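Local atomic coordinates of MerB2 (Bacillus megaterium, PDB entry 5C17), a protein that probably cleaves carbon-mercury bonds in organomercurial compounds, as a member of the MerB family of alkylmercury lyases, and holds a mercury(II) ion in this crystal form. Residues Phe171-Val174 with Glu175-Asn178; Gly49-Thr52 with Lys53-Gln56. All coordinates share one frame; numbering follows the deposited sequence.

Followed from the N terminus, contact 2 (Gly-49 to Gln-56) comes first, where the short connection after helix 41-48 turns into helix 52-64. The chain then runs through the strands of the large antiparallel sheet before contact 1 (Phe-171 to Asn-178), where strand 169-171 of the small three-stranded sheet gives way to helix 174-183. Each closes a tight local turn, and because one ends before the other begins they neither nest nor cross. Contacts 1 and 2 lie about 46 Å apart, centre to centre, on opposite sides of the chain's centre. Together they illustrate one principle, the capped helix start, once between two helices and once between strand and helix.

Contact 1 (Phe171-Val174 with Glu175-Asn178); sequences FSSV and EHAN
The carbonyl of Ser-173 accepts from Ala-177 N at 3.0 Å and that of Val-174 from Asn-178 N at 2.8 Å, so the chain leaving strand 169-171 passes through Ser-172 and Ser-173 into the first turn of helix 174-183. Ser-173 is the N-cap: with chi1 at 68°, its OG lies between backbone N and carbonyl carbon and turns back to accept from His-176 N at 2.9 Å. Beside it, Ser-172 OG meets ND1 at the edge of the His-176 imidazole, 2.7 Å away, in a hydrogen bond that either atom could donate; the same hydroxyl has a weak second bond to Glu-128. On the apolar side, Phe-171 lays one ring face over Ala-177, whose CA stands 3.8 Å from the ring centroid in a CH-pi contact, while the methyl CB approaches CD2 to 3.6 Å. Trp-180, one turn on, also meets this ring. A leucine here would lack the ring, so the CH-pi contact to Ala-177 CA would go and Trp-180 would probably be left without its aromatic partner. A water accepts from Val-174 N and donates to Glu-175 OE1, at 2.7 Å from the latter. Hydroxyl and water thus satisfy amides of the first turn that have no helical carbonyl before them, and the Glu-175 carboxylate probably suits the positive end of the helix dipole.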
loop_
_atom_site.group_PDB
_atom_site.type_symbol
_atom_site.label_atom_id
_atom_site.label_comp_id
_atom_site.label_asym_id
_atom_site.label_seq_id
_atom_site.Cartn_x
_atom_site.Cartn_y
_atom_site.Cartn_z
ATOM N N PHE A 171 7.594 -5.269 -12.716
ATOM C CA PHE A 171 8.455 -5.871 -13.721
ATOM C C PHE A 171 8.531 -4.920 -14.927
ATOM O O PHE A 171 7.556 -4.321 -15.344
ATOM C CB PHE A 171 8.057 -7.294 -14.151
ATOM C CG PHE A 171 8.335 -8.322 -13.098
ATOM C CD1 PHE A 171 9.630 -8.675 -12.791
ATOM C CD2 PHE A 171 7.310 -8.896 -12.358
ATOM C CE1 PHE A 171 9.896 -9.568 -11.795
ATOM C CE2 PHE A 171 7.578 -9.823 -11.360
ATOM C CZ PHE A 171 8.881 -10.150 -11.090
ATOM N N SER A 172 9.711 -4.836 -15.519
ATOM C CA SER A 172 9.931 -3.978 -16.672
ATOM C C SER A 172 9.169 -4.423 -17.916
ATOM O O SER A 172 8.968 -3.628 -18.814
ATOM C CB SER A 172 11.425 -3.950 -16.984
ATOM O OG SER A 172 11.974 -5.254 -17.005
ATOM N N SER A 173 8.783 -5.698 -17.962
ATOM C CA SER A 173 8.015 -6.267 -19.062
ATOM C C SER A 173 7.453 -7.600 -18.622
ATOM O O SER A 173 7.932 -8.197 -17.657
ATOM C CB SER A 173 8.887 -6.496 -20.299
ATOM O OG SER A 173 9.826 -7.528 -20.047
ATOM N N VAL A 174 6.475 -8.096 -19.369
ATOM C CA VAL A 174 5.977 -9.450 -19.122
ATOM C C VAL A 174 7.085 -10.478 -19.400
ATOM O O VAL A 174 7.198 -11.479 -18.701
ATOM C CB VAL A 174 4.723 -9.762 -19.970
ATOM C CG1 VAL A 174 4.310 -11.229 -19.797
ATOM C CG2 VAL A 174 3.571 -8.818 -19.584
ATOM N N GLU A 175 7.887 -10.228 -20.428
ATOM C CA GLU A 175 8.958 -11.145 -20.763
ATOM C C GLU A 175 9.939 -11.263 -19.585
ATOM O O GLU A 175 10.400 -12.344 -19.255
ATOM C CB GLU A 175 9.655 -10.696 -22.049
ATOM C CG GLU A 175 8.780 -10.789 -23.319
ATOM C CD GLU A 175 7.644 -9.779 -23.390
ATOM O OE1 GLU A 175 7.793 -8.649 -22.885
ATOM O OE2 GLU A 175 6.585 -10.120 -23.964
ATOM N N HIS A 176 10.220 -10.155 -18.910
ATOM C CA HIS A 176 11.106 -10.218 -17.747
ATOM C C HIS A 176 10.419 -10.838 -16.525
ATOM O O HIS A 176 11.048 -11.588 -15.777
ATOM C CB HIS A 176 11.697 -8.840 -17.450
ATOM C CG HIS A 176 12.726 -8.421 -18.448
ATOM N ND1 HIS A 176 13.073 -7.107 -18.661
ATOM C CD2 HIS A 176 13.510 -9.158 -19.270
ATOM C CE1 HIS A 176 14.013 -7.050 -19.590
ATOM N NE2 HIS A 176 14.292 -8.281 -19.977
ATOM N N ALA A 177 9.127 -10.570 -16.349
ATOM C CA ALA A 177 8.355 -11.262 -15.328
ATOM C C ALA A 177 8.453 -12.775 -15.531
ATOM O O ALA A 177 8.589 -13.547 -14.574
ATOM C CB ALA A 177 6.902 -10.813 -15.353
ATOM N N ASN A 178 8.372 -13.199 -16.789
ATOM C CA ASN A 178 8.450 -14.627 -17.093
ATOM C C ASN A 178 9.809 -15.251 -16.801
ATOM O O ASN A 178 9.877 -16.399 -16.376
ATOM C CB ASN A 178 8.026 -14.893 -18.540
ATOM C CG ASN A 178 6.540 -14.751 -18.730
ATOM O OD1 ASN A 178 5.772 -14.830 -17.764
ATOM N ND2 ASN A 178 6.115 -14.538 -19.965
HETATM O O HOH W 1 5.762 -7.130 -22.001
#

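Contact 2 (Gly49-Thr52 with Lys53-Gln56); sequences GINT and KTVQ
An N-cap joined to a hydrophobic staple starts helix 52-64, with Asn-51 meeting Thr-54 in the cap and Ile-50 meeting Val-55 in the staple. The turn follows helix 41-48, and helices 22-34, 41-48 and 52-64 followed by the antiparallel strands 68-70 and 76-79 are consistent with a winged-helix-like N-terminal region. Asn-51 OD1 accepts from Thr-54 N at 2.8 Å, with an N-H...O angle of 144° and the donor tilted 25° from the amide carbonyl plane. The side chain reaches there with CG trans to the backbone N (chi1 156°), which brings OD1 to the first-turn N-H of Thr-54. Thr-54 OG1 lies 3.4 Å from Asn-51 OD1, a weak bond at most, since the hydroxyl proton could go elsewhere. Regular helical bonding follows, with Val-55 N bound to Asn-51 O at 3.0 Å and Gln-56 N to Thr-52 O at 3.1 Å. Asn-51 therefore serves the helix twice, through its side-chain oxygen and through its own carbonyl.

The staple bridges the residue just before the cap and the fourth residue of the helix. Val-55 is buried and also packs on Leu-44 and Ile-45 of helix 41-48, so the staple ties the turn to the interface between the two helices. Gly-49, with positive phi, ends the preceding helix, and Ile-50 N is held by Thr-48 OG1. The side chains of Ile-50 and Thr-54 run roughly perpendicular to each other, their CG2 methyls 3.7 Å apart, while Val-55 CG2 reaches Ile-50 CB at 3.8 Å.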
loop_
_atom_site.group_PDB
_atom_site.type_symbol
_atom_site.label_atom_id
_atom_site.label_comp_id
_atom_site.label_asym_id
_atom_site.label_seq_id
_atom_site.Cartn_x
_atom_site.Cartn_y
_atom_site.Cartn_z
ATOM N N GLY A 49 -10.607 10.553 20.474
ATOM C CA GLY A 49 -11.479 10.507 21.628
ATOM C C GLY A 49 -11.827 9.103 22.099
ATOM O O GLY A 49 -12.674 8.934 22.970
ATOM N N ILE A 50 -11.183 8.091 21.519
ATOM C CA ILE A 50 -11.439 6.700 21.870
ATOM C C ILE A 50 -10.728 6.367 23.188
ATOM O O ILE A 50 -9.659 6.878 23.459
ATOM C CB ILE A 50 -10.983 5.789 20.699
ATOM C CG1 ILE A 50 -11.823 6.104 19.454
ATOM C CG2 ILE A 50 -11.120 4.313 21.048
ATOM C CD1 ILE A 50 -11.334 5.483 18.189
ATOM N N ASN A 51 -11.349 5.512 23.992
ATOM C CA ASN A 51 -10.777 5.057 25.253
ATOM C C ASN A 51 -9.354 4.567 25.038
ATOM O O ASN A 51 -9.048 3.957 24.014
ATOM C CB ASN A 51 -11.629 3.939 25.857
ATOM C CG ASN A 51 -10.842 3.050 26.800
ATOM O OD1 ASN A 51 -10.348 1.993 26.408
ATOM N ND2 ASN A 51 -10.721 3.476 28.052
ATOM N N THR A 52 -8.485 4.829 26.006
ATOM C CA THR A 52 -7.067 4.520 25.833
ATOM C C THR A 52 -6.814 3.015 25.723
ATOM O O THR A 52 -5.927 2.603 24.985
ATOM C CB THR A 52 -6.182 5.168 26.940
ATOM O OG1 THR A 52 -6.406 4.519 28.184
ATOM C CG2 THR A 52 -6.504 6.638 27.072
ATOM N N LYS A 53 -7.601 2.193 26.410
ATOM C CA LYS A 53 -7.420 0.745 26.316
ATOM C C LYS A 53 -7.824 0.228 24.938
ATOM O O LYS A 53 -7.204 -0.688 24.403
ATOM C CB LYS A 53 -8.187 0.014 27.421
ATOM C CG LYS A 53 -7.579 0.249 28.806
ATOM C CD LYS A 53 -8.183 -0.675 29.858
ATOM C CE LYS A 53 -7.406 -0.616 31.172
ATOM N NZ LYS A 53 -5.925 -0.833 31.000
ATOM N N THR A 54 -8.854 0.826 24.351
ATOM C CA THR A 54 -9.297 0.424 23.010
ATOM C C THR A 54 -8.287 0.870 21.969
ATOM O O THR A 54 -7.961 0.112 21.059
ATOM C CB THR A 54 -10.694 0.969 22.690
ATOM O OG1 THR A 54 -11.622 0.440 23.637
ATOM C CG2 THR A 54 -11.149 0.586 21.281
ATOM N N VAL A 55 -7.749 2.077 22.091
ATOM C CA VAL A 55 -6.706 2.492 21.166
ATOM C C VAL A 55 -5.544 1.504 21.218
ATOM O O VAL A 55 -5.036 1.072 20.196
ATOM C CB VAL A 55 -6.210 3.907 21.469
ATOM C CG1 VAL A 55 -4.940 4.234 20.666
ATOM C CG2 VAL A 55 -7.318 4.915 21.169
ATOM N N GLN A 56 -5.117 1.152 22.421
ATOM C CA GLN A 56 -4.012 0.233 22.593
ATOM C C GLN A 56 -4.289 -1.113 21.924
ATOM O O GLN A 56 -3.443 -1.640 21.200
ATOM C CB GLN A 56 -3.746 0.052 24.086
ATOM C CG GLN A 56 -2.762 -1.055 24.455
ATOM C CD GLN A 56 -2.488 -1.093 25.966
ATOM O OE1 GLN A 56 -1.362 -0.872 26.408
ATOM N NE2 GLN A 56 -3.530 -1.347 26.755
#